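Local coordinates for protein african horse sickness virus (serotype 4) VP7 (African horsesickness virus, PDB 1AHS) that forms the surface layer of the orbivirus core as a homotrimer that binds the structural protein VP3, this fragment being its top domain, at residues B[7-12]-B[22-27]; B[14-19]-B[34-39]; B[44-49]-B[98-103]; B[67-72]-B[115-120]; B[81-86]-B[108-113]. One frame throughout, in Å; residues are numbered along the deposited sequence.

The top domain is a small antiparallel beta-sandwich, and the five contacts sample both of its main sheets and their connecting loops. Interactions 1, 2 and 4 belong together: their strands 23-27, 32-37 and 116-122 are consecutive in one sheet, and the centres of interactions 2 and 4 are only about 6 Å apart. All three also reach neighbouring subunits of the trimer. Interaction 5 lies in the second sheet, about 12 Å from interaction 4 between centres, and meets it where Leu118 and Phe120 pack on Val108. Interaction 3 lies on the other side of the chain's centre from interactions 2 and 4, with its centre about 20 Å from that of interaction 4, yet Leu49 still touches Phe120.

Interaction 1. Residues B[7-12]-B[22-27]; sequences AVEVQQ and RTRGGY
The carbonyl oxygen of Tyr27 takes one hydrogen bond and one weaker CA-H...O contact from the 7-12 loop. Gln11 N gives the hydrogen bond, 3.1 Å from Tyr27 O and bent to 141° at the hydrogen. Val10 CA makes the second contact, 3.2 Å from Tyr27 O. A water extends the link, accepting from Tyr27 N and donating to Glu9 O, 3.2 Å from each. The loop therefore rides on the end of strand 23-27 at a steep angle, the two directions being 111° apart, rather than pairing with it as a strand. Beside these bonds Ala7 CB approaches the Tyr27 ring obliquely, 3.8 Å from CD2. The phenol end of Tyr27 is anchored to Leu48 O. Three residues earlier in the strand, Arg24 stretches out fully as far as NE, which carries its guanidinium back to the loop. The Gln11 amide lies nearly coplanar with it, the planes 19° apart, although the assignment of the amide N and O is doubtful. Glu9 OE2 stays 4.1 Å from Arg24 NH2, beyond a salt bridge, and has a long, weak ion pair with Arg67 of the second subunit, which also holds the loop through backbone bonds to Val10 and Gln12. Across these two segments the polar link thus runs mostly through backbone groups and one water, while the opposite charges probably add a modest, longer-range attraction near the trimer interface.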
# COMPACT_ATOMS: atom_id res chain seq x y z
N ALA B 7 -12.40 8.03 5.59
CA ALA B 7 -11.83 7.47 6.81
C ALA B 7 -10.95 8.57 7.36
O ALA B 7 -10.25 9.24 6.61
CB ALA B 7 -10.98 6.28 6.45
N VAL B 8 -10.95 8.77 8.67
CA VAL B 8 -10.10 9.83 9.20
C VAL B 8 -8.67 9.41 9.59
O VAL B 8 -7.87 10.23 10.04
CB VAL B 8 -10.80 10.55 10.33
CG1 VAL B 8 -11.97 11.31 9.79
CG2 VAL B 8 -11.27 9.56 11.33
N GLU B 9 -8.35 8.12 9.45
CA GLU B 9 -7.05 7.61 9.75
C GLU B 9 -6.90 6.32 9.00
O GLU B 9 -7.88 5.69 8.64
CB GLU B 9 -6.87 7.38 11.24
CG GLU B 9 -7.76 6.31 11.79
CD GLU B 9 -7.63 6.19 13.32
OE1 GLU B 9 -7.24 7.21 13.95
OE2 GLU B 9 -7.90 5.08 13.87
N VAL B 10 -5.66 6.01 8.66
CA VAL B 10 -5.30 4.80 7.95
C VAL B 10 -4.12 4.19 8.72
O VAL B 10 -3.68 4.72 9.75
CB VAL B 10 -4.96 5.10 6.46
CG1 VAL B 10 -6.17 5.58 5.74
CG2 VAL B 10 -3.88 6.15 6.35
N GLN B 11 -3.66 3.02 8.32
CA GLN B 11 -2.54 2.45 9.01
C GLN B 11 -1.64 1.78 8.02
O GLN B 11 -1.97 1.64 6.84
CB GLN B 11 -3.02 1.50 10.09
CG GLN B 11 -4.15 0.61 9.73
CD GLN B 11 -4.73 -0.04 10.96
OE1 GLN B 11 -4.36 -1.15 11.32
NE2 GLN B 11 -5.61 0.68 11.64
N GLN B 12 -0.43 1.46 8.45
CA GLN B 12 0.49 0.85 7.53
C GLN B 12 -0.03 -0.50 7.23
O GLN B 12 -0.40 -1.24 8.12
CB GLN B 12 1.89 0.72 8.13
CG GLN B 12 2.87 -0.01 7.23
CD GLN B 12 4.19 -0.31 7.89
OE1 GLN B 12 4.26 -0.69 9.05
NE2 GLN B 12 5.25 -0.21 7.12
N ARG B 22 -9.77 -9.99 19.88
CA ARG B 22 -9.24 -10.93 18.93
C ARG B 22 -9.19 -10.54 17.47
O ARG B 22 -8.55 -11.23 16.70
CB ARG B 22 -9.90 -12.30 19.12
CG ARG B 22 -9.43 -13.05 20.38
CD ARG B 22 -9.51 -14.56 20.20
NE ARG B 22 -10.81 -14.98 19.64
CZ ARG B 22 -11.33 -16.21 19.73
NH1 ARG B 22 -10.65 -17.17 20.38
NH2 ARG B 22 -12.51 -16.51 19.13
N THR B 23 -9.94 -9.52 17.05
CA THR B 23 -9.88 -9.06 15.66
C THR B 23 -9.87 -7.51 15.66
O THR B 23 -10.21 -6.88 16.68
CB THR B 23 -11.05 -9.58 14.76
OG1 THR B 23 -12.30 -9.15 15.29
CG2 THR B 23 -11.07 -11.06 14.67
N ARG B 24 -9.32 -6.91 14.60
CA ARG B 24 -9.31 -5.46 14.43
C ARG B 24 -9.12 -5.17 12.98
O ARG B 24 -8.41 -5.88 12.28
CB ARG B 24 -8.27 -4.70 15.25
CG ARG B 24 -8.53 -3.17 15.15
CD ARG B 24 -7.82 -2.31 16.20
NE ARG B 24 -8.00 -0.86 15.97
CZ ARG B 24 -7.62 -0.21 14.87
NH1 ARG B 24 -7.03 -0.85 13.87
NH2 ARG B 24 -7.79 1.11 14.79
N GLY B 25 -9.89 -4.22 12.51
CA GLY B 25 -9.83 -3.81 11.12
C GLY B 25 -9.50 -2.33 11.07
O GLY B 25 -9.64 -1.59 12.06
N GLY B 26 -9.03 -1.91 9.90
CA GLY B 26 -8.66 -0.52 9.69
C GLY B 26 -8.51 -0.30 8.21
O GLY B 26 -8.47 -1.26 7.44
N TYR B 27 -8.38 0.95 7.80
CA TYR B 27 -8.27 1.20 6.38
C TYR B 27 -6.87 1.44 5.98
O TYR B 27 -6.08 1.93 6.78
CB TYR B 27 -9.13 2.39 6.05
CG TYR B 27 -10.56 2.15 6.45
CD1 TYR B 27 -11.38 1.33 5.67
CD2 TYR B 27 -11.09 2.71 7.60
CE1 TYR B 27 -12.69 1.10 6.03
CE2 TYR B 27 -12.42 2.49 7.97
CZ TYR B 27 -13.21 1.68 7.17
OH TYR B 27 -14.52 1.49 7.49
O HOH W 1 -8.12 2.98 10.25

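Interaction 2. Residues B[14-19]-B[34-39]; sequences GRYYVP and EVCMDA
Cys36 sits under the 14-19 loop and touches Tyr16, Tyr17 and Val18 in succession. Its sulfur accepts a hydrogen bond from Tyr17 N, 3.5 Å from SG and straight at 166°. The same SG lies obliquely to the Tyr16 ring, 4.8 Å from the centroid, a sulfur-aromatic contact. Val18 presses on the methylene: its CG2 is 3.4 Å from Cys36 CB, closer than ordinary van der Waals packing. A chi1 of -167° turns the Tyr16 ring away from its own N and lays it alongside strand 32-37, with Met37 O at its edge and the hydroxyl OH 3.5 Å from Asp38 CA. At the other end of the contact Glu34 reaches up with an extended chain, and its OE1 takes the N-H of Gly14 on the syn lone pair, with Gly14 N 3.0 Å from OE1 and an angle of 167° at the hydrogen. The second shell steadies these groups. Ser13 OG bonds Glu34 OE2, Arg115 makes a cation-pi contact with Tyr16, and backbone bonds tie Gly14 and Tyr16 to Cys70. Arg15 turns away, its guanidinium bonding to Gly74 and Ser76 of the second subunit. The loop is therefore held at two backbone N-H groups by side-chain acceptors, one a carboxylate and the other a thiol sulfur. The sulfur bond is probably the softer of the two, and the close methyl-methylene packing beside it probably limits how far the loop can shift.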
# COMPACT_ATOMS: atom_id res chain seq x y z
N GLY B 14 -0.12 -4.34 6.43
CA GLY B 14 0.60 -5.52 6.84
C GLY B 14 1.23 -5.52 8.19
O GLY B 14 1.97 -6.44 8.48
N ARG B 15 0.96 -4.52 9.01
CA ARG B 15 1.53 -4.50 10.35
C ARG B 15 0.48 -4.95 11.37
O ARG B 15 -0.52 -4.27 11.57
CB ARG B 15 2.06 -3.10 10.69
CG ARG B 15 2.66 -3.02 12.11
CD ARG B 15 3.52 -1.78 12.29
NE ARG B 15 4.79 -1.94 11.62
CZ ARG B 15 5.89 -2.38 12.23
NH1 ARG B 15 5.85 -2.69 13.52
NH2 ARG B 15 7.03 -2.48 11.54
N TYR B 16 0.71 -6.07 12.03
CA TYR B 16 -0.27 -6.55 12.97
C TYR B 16 -0.58 -5.58 14.10
O TYR B 16 0.33 -5.09 14.77
CB TYR B 16 0.15 -7.91 13.47
CG TYR B 16 -0.91 -8.68 14.21
CD1 TYR B 16 -1.03 -8.54 15.58
CD2 TYR B 16 -1.78 -9.57 13.56
CE1 TYR B 16 -1.96 -9.26 16.31
CE2 TYR B 16 -2.72 -10.31 14.28
CZ TYR B 16 -2.80 -10.14 15.66
OH TYR B 16 -3.65 -10.87 16.45
N TYR B 17 -1.86 -5.28 14.29
CA TYR B 17 -2.29 -4.39 15.35
C TYR B 17 -3.71 -4.73 15.82
O TYR B 17 -4.70 -4.45 15.15
CB TYR B 17 -2.25 -2.96 14.87
CG TYR B 17 -2.64 -1.98 15.94
CD1 TYR B 17 -1.89 -1.85 17.09
CD2 TYR B 17 -3.76 -1.16 15.79
CE1 TYR B 17 -2.22 -0.93 18.08
CE2 TYR B 17 -4.11 -0.23 16.77
CZ TYR B 17 -3.34 -0.12 17.92
OH TYR B 17 -3.67 0.76 18.92
N VAL B 18 -3.76 -5.37 16.98
CA VAL B 18 -4.99 -5.81 17.67
C VAL B 18 -4.72 -5.57 19.18
O VAL B 18 -4.35 -6.48 19.91
CB VAL B 18 -5.19 -7.32 17.46
CG1 VAL B 18 -6.34 -7.80 18.26
CG2 VAL B 18 -5.40 -7.63 16.01
N PRO B 19 -4.87 -4.32 19.66
CA PRO B 19 -4.65 -3.91 21.05
C PRO B 19 -5.56 -4.54 22.13
O PRO B 19 -5.12 -4.75 23.27
CB PRO B 19 -4.82 -2.39 20.97
CG PRO B 19 -5.88 -2.24 19.96
CD PRO B 19 -5.43 -3.19 18.89
N GLU B 34 -8.08 -3.94 5.94
CA GLU B 34 -7.46 -5.20 6.34
C GLU B 34 -7.95 -5.57 7.72
O GLU B 34 -8.17 -4.69 8.54
CB GLU B 34 -5.94 -5.03 6.44
CG GLU B 34 -5.19 -4.86 5.12
CD GLU B 34 -3.67 -4.74 5.27
OE1 GLU B 34 -3.13 -4.69 6.40
OE2 GLU B 34 -3.00 -4.68 4.21
N VAL B 35 -8.14 -6.85 8.01
CA VAL B 35 -8.54 -7.21 9.37
C VAL B 35 -7.49 -8.16 9.94
O VAL B 35 -7.06 -9.11 9.28
CB VAL B 35 -10.05 -7.69 9.45
CG1 VAL B 35 -10.49 -8.26 8.16
CG2 VAL B 35 -10.28 -8.66 10.56
N CYS B 36 -6.91 -7.75 11.06
CA CYS B 36 -5.87 -8.49 11.72
C CYS B 36 -6.58 -9.50 12.56
O CYS B 36 -7.47 -9.14 13.31
CB CYS B 36 -5.06 -7.56 12.63
SG CYS B 36 -3.96 -6.43 11.74
N MET B 37 -6.19 -10.77 12.51
CA MET B 37 -6.88 -11.80 13.28
C MET B 37 -5.99 -12.72 14.08
O MET B 37 -5.07 -13.32 13.53
CB MET B 37 -7.72 -12.67 12.35
CG MET B 37 -8.72 -11.92 11.54
SD MET B 37 -9.69 -13.02 10.66
CE MET B 37 -10.81 -13.43 12.04
N ASP B 38 -6.28 -12.85 15.35
CA ASP B 38 -5.54 -13.76 16.19
C ASP B 38 -5.85 -15.20 15.75
O ASP B 38 -6.69 -15.44 14.89
CB ASP B 38 -5.98 -13.64 17.63
CG ASP B 38 -4.83 -13.73 18.60
OD1 ASP B 38 -3.83 -14.48 18.35
OD2 ASP B 38 -4.93 -13.01 19.61
N ALA B 39 -5.16 -16.14 16.37
CA ALA B 39 -5.31 -17.56 16.08
C ALA B 39 -6.68 -18.07 16.54
O ALA B 39 -7.14 -17.75 17.65
CB ALA B 39 -4.22 -18.32 16.77

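Interaction 3. Residues B[44-49]-B[98-103]; sequences QVNALL and VAWNTI
Asn46 and Leu49 bring a single turn of helix up to Trp100 at the end of an edge strand. Val45 holds the N-cap position, and its carbonyl O accepts from both Leu48 N, at 3.0 Å, and Leu49 N. On the other side strand 98-100 runs into a turn in which Asn101 OD1 accepts from Ile103 N at 2.8 Å, an Asx turn. The backbones remain well apart, Asn46 CA and Thr102 CA being 7.8 Å from each other, so side chains must bridge the gap. Trp100 does most of this. Its chi1 of -178° sets the indole opposite the backbone N, so that it projects toward the helix and presents the six-membered ring. Asn46 ND2 stands at the edge of that ring, 3.3 Å from CZ2, the amide and ring planes turned 65° apart. Leu49 CB approaches obliquely, 3.7 Å from CZ3. Over one face lies Thr102 N, 3.4 Å above the plane and offset toward the rim, where the turn folds back on its own tryptophan. No hydrogen bond spans the two segments directly, but Ala104 O accepts from both Asn46 ND2 and Trp100 NE1, while Asn46 OD1 takes the N-H of Val106. Both polar ends of the Asn46 amide are consequently committed, which fixes its rotation, and a shared backbone carbonyl probably couples the short helix to the indole more firmly than their apolar contact would by itself.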
# COMPACT_ATOMS: atom_id res chain seq x y z
N GLN B 44 -17.35 -10.64 12.50
CA GLN B 44 -18.19 -10.11 11.40
C GLN B 44 -17.56 -8.76 11.04
O GLN B 44 -17.20 -7.98 11.91
CB GLN B 44 -19.65 -9.93 11.82
CG GLN B 44 -20.61 -9.76 10.62
CD GLN B 44 -22.04 -9.52 11.04
OE1 GLN B 44 -22.48 -8.37 11.17
NE2 GLN B 44 -22.77 -10.59 11.27
N VAL B 45 -17.59 -8.42 9.78
CA VAL B 45 -16.86 -7.27 9.33
C VAL B 45 -17.69 -6.25 8.55
O VAL B 45 -17.17 -5.34 7.90
CB VAL B 45 -15.66 -7.92 8.58
CG1 VAL B 45 -15.61 -7.58 7.14
CG2 VAL B 45 -14.38 -7.76 9.36
N ASN B 46 -19.01 -6.36 8.70
CA ASN B 46 -19.93 -5.46 8.02
C ASN B 46 -19.60 -3.99 8.27
O ASN B 46 -19.35 -3.26 7.33
CB ASN B 46 -21.37 -5.75 8.43
CG ASN B 46 -21.92 -6.96 7.75
OD1 ASN B 46 -21.58 -8.09 8.10
ND2 ASN B 46 -22.74 -6.74 6.73
N ALA B 47 -19.57 -3.57 9.52
CA ALA B 47 -19.29 -2.19 9.89
C ALA B 47 -18.05 -1.61 9.24
O ALA B 47 -17.96 -0.41 9.05
CB ALA B 47 -19.14 -2.08 11.39
N LEU B 48 -17.11 -2.49 8.92
CA LEU B 48 -15.85 -2.08 8.33
C LEU B 48 -15.92 -1.93 6.82
O LEU B 48 -15.49 -0.91 6.30
CB LEU B 48 -14.79 -3.11 8.74
CG LEU B 48 -13.26 -2.95 8.69
CD1 LEU B 48 -12.62 -3.76 7.58
CD2 LEU B 48 -12.84 -1.51 8.67
N LEU B 49 -16.51 -2.91 6.12
CA LEU B 49 -16.58 -2.87 4.66
C LEU B 49 -17.65 -2.01 4.07
O LEU B 49 -17.58 -1.62 2.92
CB LEU B 49 -16.77 -4.25 4.10
CG LEU B 49 -15.66 -5.26 4.37
CD1 LEU B 49 -15.94 -6.44 3.46
CD2 LEU B 49 -14.30 -4.64 4.05
N VAL B 98 -16.61 -10.92 -5.63
CA VAL B 98 -17.90 -11.16 -5.01
C VAL B 98 -18.74 -9.88 -5.01
O VAL B 98 -18.21 -8.81 -4.74
CB VAL B 98 -17.70 -11.71 -3.56
CG1 VAL B 98 -16.43 -11.22 -2.96
CG2 VAL B 98 -18.77 -11.26 -2.66
N ALA B 99 -20.04 -10.00 -5.38
CA ALA B 99 -21.01 -8.86 -5.41
C ALA B 99 -21.72 -8.81 -4.06
O ALA B 99 -22.44 -9.73 -3.72
CB ALA B 99 -22.04 -9.07 -6.52
N TRP B 100 -21.50 -7.76 -3.29
CA TRP B 100 -22.10 -7.66 -1.97
C TRP B 100 -23.22 -6.63 -1.95
O TRP B 100 -23.04 -5.49 -2.40
CB TRP B 100 -21.03 -7.25 -0.96
CG TRP B 100 -21.52 -7.17 0.42
CD1 TRP B 100 -22.37 -8.04 1.03
CD2 TRP B 100 -21.12 -6.21 1.42
NE1 TRP B 100 -22.53 -7.68 2.36
CE2 TRP B 100 -21.78 -6.56 2.62
CE3 TRP B 100 -20.27 -5.11 1.41
CZ2 TRP B 100 -21.61 -5.85 3.79
CZ3 TRP B 100 -20.10 -4.41 2.58
CH2 TRP B 100 -20.76 -4.77 3.76
N ASN B 101 -24.33 -6.97 -1.31
CA ASN B 101 -25.41 -6.05 -1.32
C ASN B 101 -25.37 -4.99 -0.25
O ASN B 101 -26.27 -4.18 -0.20
CB ASN B 101 -26.75 -6.76 -1.35
CG ASN B 101 -27.02 -7.55 -0.10
OD1 ASN B 101 -26.48 -7.25 0.97
ND2 ASN B 101 -27.90 -8.53 -0.20
N THR B 102 -24.34 -4.99 0.59
CA THR B 102 -24.23 -3.96 1.64
C THR B 102 -24.95 -4.32 2.92
O THR B 102 -24.64 -3.83 4.01
CB THR B 102 -24.78 -2.65 1.08
OG1 THR B 102 -23.84 -2.15 0.12
CG2 THR B 102 -25.15 -1.67 2.12
N ILE B 103 -25.85 -5.29 2.80
CA ILE B 103 -26.71 -5.69 3.91
C ILE B 103 -26.33 -6.98 4.55
O ILE B 103 -26.31 -7.09 5.78
CB ILE B 103 -28.19 -5.89 3.43
CG1 ILE B 103 -28.71 -4.63 2.80
CG2 ILE B 103 -29.10 -6.24 4.60
CD1 ILE B 103 -28.66 -3.47 3.76

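Interaction 4. Residues B[67-72]-B[115-120]; sequences RIFCDP and RSILQF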
# COMPACT_ATOMS: atom_id res chain seq x y z
N ARG B 67 0.41 -13.46 2.49
CA ARG B 67 1.38 -14.50 2.64
C ARG B 67 2.47 -14.07 3.69
O ARG B 67 2.87 -14.88 4.53
CB ARG B 67 1.97 -14.81 1.25
CG ARG B 67 3.23 -15.68 1.26
CD ARG B 67 2.99 -17.13 1.66
NE ARG B 67 3.46 -18.01 0.59
CZ ARG B 67 4.60 -18.70 0.63
NH1 ARG B 67 5.38 -18.63 1.71
NH2 ARG B 67 4.98 -19.43 -0.42
N ILE B 68 3.00 -12.85 3.61
CA ILE B 68 3.94 -12.39 4.64
C ILE B 68 3.51 -11.00 5.16
O ILE B 68 2.98 -10.17 4.41
CB ILE B 68 5.49 -12.37 4.24
CG1 ILE B 68 5.72 -11.41 3.15
CG2 ILE B 68 6.07 -13.72 3.82
CD1 ILE B 68 6.31 -10.21 3.71
N PHE B 69 3.68 -10.78 6.46
CA PHE B 69 3.35 -9.51 7.08
C PHE B 69 4.26 -9.41 8.30
O PHE B 69 5.18 -10.19 8.40
CB PHE B 69 1.84 -9.44 7.40
CG PHE B 69 1.37 -10.41 8.44
CD1 PHE B 69 0.92 -11.66 8.09
CD2 PHE B 69 1.33 -10.05 9.77
CE1 PHE B 69 0.44 -12.53 9.05
CE2 PHE B 69 0.85 -10.90 10.73
CZ PHE B 69 0.40 -12.15 10.35
N CYS B 70 4.06 -8.49 9.24
CA CYS B 70 4.95 -8.42 10.40
C CYS B 70 4.26 -8.28 11.75
O CYS B 70 3.08 -7.94 11.83
CB CYS B 70 5.97 -7.29 10.24
SG CYS B 70 5.33 -5.67 10.28
N ASP B 71 4.97 -8.64 12.80
CA ASP B 71 4.44 -8.48 14.14
C ASP B 71 4.73 -7.06 14.60
O ASP B 71 5.31 -6.28 13.87
CB ASP B 71 4.96 -9.58 15.12
CG ASP B 71 6.44 -9.47 15.47
OD1 ASP B 71 7.11 -8.46 15.18
OD2 ASP B 71 6.94 -10.43 16.09
N PRO B 72 4.31 -6.68 15.81
CA PRO B 72 4.57 -5.33 16.26
C PRO B 72 6.01 -4.92 16.40
O PRO B 72 6.27 -3.73 16.53
CB PRO B 72 3.86 -5.29 17.57
CG PRO B 72 2.69 -6.14 17.30
CD PRO B 72 3.36 -7.33 16.71
N ARG B 115 -1.36 -16.13 13.81
CA ARG B 115 -2.06 -14.92 13.42
C ARG B 115 -2.16 -14.77 11.92
O ARG B 115 -1.35 -15.33 11.19
CB ARG B 115 -1.35 -13.73 14.02
CG ARG B 115 -1.48 -13.71 15.52
CD ARG B 115 -0.52 -12.71 16.12
NE ARG B 115 0.87 -13.18 16.12
CZ ARG B 115 1.87 -12.51 16.69
NH1 ARG B 115 1.65 -11.34 17.29
NH2 ARG B 115 3.09 -13.04 16.71
N SER B 116 -3.15 -14.01 11.46
CA SER B 116 -3.32 -13.78 10.02
C SER B 116 -3.84 -12.38 9.76
O SER B 116 -4.42 -11.77 10.66
CB SER B 116 -4.32 -14.79 9.45
OG SER B 116 -3.85 -16.13 9.57
N ILE B 117 -3.59 -11.83 8.56
CA ILE B 117 -4.15 -10.53 8.21
C ILE B 117 -4.87 -10.76 6.89
O ILE B 117 -4.30 -11.40 6.01
CB ILE B 117 -3.11 -9.43 7.99
CG1 ILE B 117 -2.37 -9.09 9.26
CG2 ILE B 117 -3.81 -8.13 7.63
CD1 ILE B 117 -1.41 -7.98 9.04
N LEU B 118 -6.12 -10.32 6.76
CA LEU B 118 -6.87 -10.46 5.51
C LEU B 118 -7.07 -9.07 4.93
O LEU B 118 -7.41 -8.12 5.66
CB LEU B 118 -8.25 -11.05 5.74
CG LEU B 118 -8.47 -12.56 5.84
CD1 LEU B 118 -7.44 -13.24 6.70
CD2 LEU B 118 -9.82 -12.76 6.44
N GLN B 119 -6.93 -8.99 3.61
CA GLN B 119 -7.09 -7.75 2.89
C GLN B 119 -8.36 -7.81 2.04
O GLN B 119 -8.61 -8.84 1.43
CB GLN B 119 -5.88 -7.58 1.97
CG GLN B 119 -6.04 -6.46 1.00
CD GLN B 119 -4.88 -6.31 0.04
OE1 GLN B 119 -3.80 -5.86 0.44
NE2 GLN B 119 -5.12 -6.62 -1.25
N PHE B 120 -9.13 -6.71 1.98
CA PHE B 120 -10.36 -6.63 1.16
C PHE B 120 -10.12 -5.48 0.24
O PHE B 120 -9.84 -4.42 0.70
CB PHE B 120 -11.58 -6.28 2.01
CG PHE B 120 -11.99 -7.36 2.93
CD1 PHE B 120 -12.83 -8.35 2.51
CD2 PHE B 120 -11.44 -7.45 4.20
CE1 PHE B 120 -13.12 -9.43 3.35
CE2 PHE B 120 -11.72 -8.53 5.05
CZ PHE B 120 -12.55 -9.52 4.62
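Phe69 lays its ring across Ile117, and the conformations of these two side chains carry the contact. Phe69 CG stands between the backbone N and the carbonyl carbon (chi1 66°), a torsion that turns the ring off its short strand toward 116-122. Ile117 meets it with an extended branch: CG1 is anti to the carbonyl carbon and CD1 continues straight on. The branch consequently runs beneath the ring, with CG1 over one face, 3.9 Å from the centroid of Phe69 and 13° off the normal, a CH-pi contact. The terminal CD1 reaches toward the CB side of the ring, 3.5 Å from Phe69 CD2. At the far rim Arg115 O lies in the ring plane, 3.7 Å from Phe69 CZ, where it faces the slightly positive edge. Ser116 CA comes near obliquely. The Arg115 side chain bends at its third torsion and brings the guanidinium obliquely to the loop that follows strand 69-70, with NH2 4.2 Å from Asp71 CB and NH1 4.4 Å from Pro72 CD. Asp71 OD2 is 4.7 Å from Arg115 NH2, so the opposite charges probably attract weakly, beyond a salt bridge, and Asp71 OD1 is engaged by Gln73 N. Phe69 CA and Ile117 CA are 7.7 Å apart, too far for paired backbones, and side chains join the segments instead. Strand 69-70 pairs with 76-77, whose Leu77 touches both Phe69 and Arg115, while 116-122 runs between 32-37 and 59-65, with Ile117 also packed on Glu34 and Cys36.

Interaction 5. Residues B[81-86]-B[108-113]; sequences PGTFVT and VGNPGA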
# COMPACT_ATOMS: atom_id res chain seq x y z
N PRO B 81 -3.02 -21.06 7.48
CA PRO B 81 -3.81 -21.60 6.37
C PRO B 81 -5.27 -21.78 6.82
O PRO B 81 -5.60 -21.64 8.02
CB PRO B 81 -3.12 -22.92 6.10
CG PRO B 81 -2.72 -23.35 7.52
CD PRO B 81 -2.20 -22.11 8.12
N GLY B 82 -6.16 -22.02 5.87
CA GLY B 82 -7.55 -22.22 6.25
C GLY B 82 -8.40 -21.01 6.60
O GLY B 82 -9.45 -21.17 7.22
N THR B 83 -7.92 -19.81 6.28
CA THR B 83 -8.68 -18.60 6.53
C THR B 83 -9.88 -18.64 5.56
O THR B 83 -9.74 -19.14 4.43
CB THR B 83 -7.83 -17.36 6.21
OG1 THR B 83 -7.29 -17.47 4.89
CG2 THR B 83 -6.71 -17.22 7.19
N PHE B 84 -11.06 -18.19 6.00
CA PHE B 84 -12.24 -18.18 5.10
C PHE B 84 -13.07 -16.91 5.28
O PHE B 84 -12.96 -16.22 6.29
CB PHE B 84 -13.15 -19.43 5.25
CG PHE B 84 -13.76 -19.59 6.62
CD1 PHE B 84 -14.85 -18.82 6.99
CD2 PHE B 84 -13.19 -20.43 7.55
CE1 PHE B 84 -15.37 -18.87 8.28
CE2 PHE B 84 -13.70 -20.50 8.83
CZ PHE B 84 -14.79 -19.72 9.20
N VAL B 85 -13.91 -16.63 4.30
CA VAL B 85 -14.78 -15.48 4.32
C VAL B 85 -16.14 -16.00 3.80
O VAL B 85 -16.18 -16.73 2.81
CB VAL B 85 -14.19 -14.36 3.40
CG1 VAL B 85 -15.22 -13.29 3.10
CG2 VAL B 85 -12.99 -13.72 4.06
N THR B 86 -17.22 -15.79 4.56
CA THR B 86 -18.53 -16.19 4.05
C THR B 86 -19.37 -14.93 3.84
O THR B 86 -19.27 -13.97 4.61
CB THR B 86 -19.26 -17.18 4.98
OG1 THR B 86 -19.46 -16.63 6.28
CG2 THR B 86 -18.49 -18.43 5.10
N VAL B 108 -15.74 -13.61 8.83
CA VAL B 108 -14.36 -13.81 8.52
C VAL B 108 -13.85 -14.80 9.56
O VAL B 108 -14.27 -14.77 10.73
CB VAL B 108 -13.75 -12.38 8.59
CG1 VAL B 108 -13.19 -12.06 9.94
CG2 VAL B 108 -12.91 -12.10 7.44
N GLY B 109 -13.05 -15.77 9.13
CA GLY B 109 -12.55 -16.73 10.09
C GLY B 109 -11.11 -17.11 9.92
O GLY B 109 -10.62 -17.22 8.80
N ASN B 110 -10.44 -17.32 11.04
CA ASN B 110 -9.04 -17.73 11.06
C ASN B 110 -8.93 -18.92 12.03
O ASN B 110 -8.51 -18.74 13.18
CB ASN B 110 -8.12 -16.58 11.50
CG ASN B 110 -6.65 -16.95 11.48
OD1 ASN B 110 -6.13 -17.51 10.50
ND2 ASN B 110 -5.96 -16.60 12.55
N PRO B 111 -9.38 -20.12 11.61
CA PRO B 111 -9.32 -21.29 12.49
C PRO B 111 -7.91 -21.76 12.78
O PRO B 111 -7.66 -22.35 13.84
CB PRO B 111 -10.11 -22.32 11.70
CG PRO B 111 -9.84 -21.95 10.27
CD PRO B 111 -10.02 -20.47 10.33
N GLY B 112 -6.99 -21.46 11.85
CA GLY B 112 -5.58 -21.83 11.95
C GLY B 112 -4.89 -21.54 13.27
O GLY B 112 -5.46 -20.87 14.14
N ALA B 113 -3.65 -21.99 13.42
CA ALA B 113 -2.92 -21.80 14.69
C ALA B 113 -1.96 -20.61 14.84
O ALA B 113 -1.20 -20.57 15.80
CB ALA B 113 -2.20 -23.09 15.10
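Phe84 and Gly109 form an antiparallel, hydrogen-bonded pair in the four-stranded sheet of the beta-sandwich, strands 84-86 and 108-110 running 158° apart. Phe84 N bonds Gly109 O at 3.0 Å and Gly109 N returns a bond of 2.9 Å to Phe84 O. Above this pair the Phe84 ring folds back over its partner: a chi1 of 62° tucks CG over its own backbone, and the ring spreads across the neighbouring strand. Gly109 CA lies under one ring face, 4.0 Å from the centroid and 19° off the normal, a CH-pi contact made possible by the bare glycine. Pro111 CD flanks the ring obliquely, 4.0 Å from Phe84 CE2. Val85 and Val108, the adjacent non-hydrogen-bonded pair, occupy the other face; they lie side by side, pointing the same way, with their CG2 methyls 3.7 Å apart. There they meet the facing sheet, Val85 on Trp63 and Val108 on Leu118 and Phe120. The Asn110 amide is tied down through ND2, which bonds Asp38 O and Arg114 O, and through OD1, which is hydrogen-bonded with Ser116 OG. That same Asn110 OD1 is touched by the Thr83 methyl, with CG2 3.4 Å away.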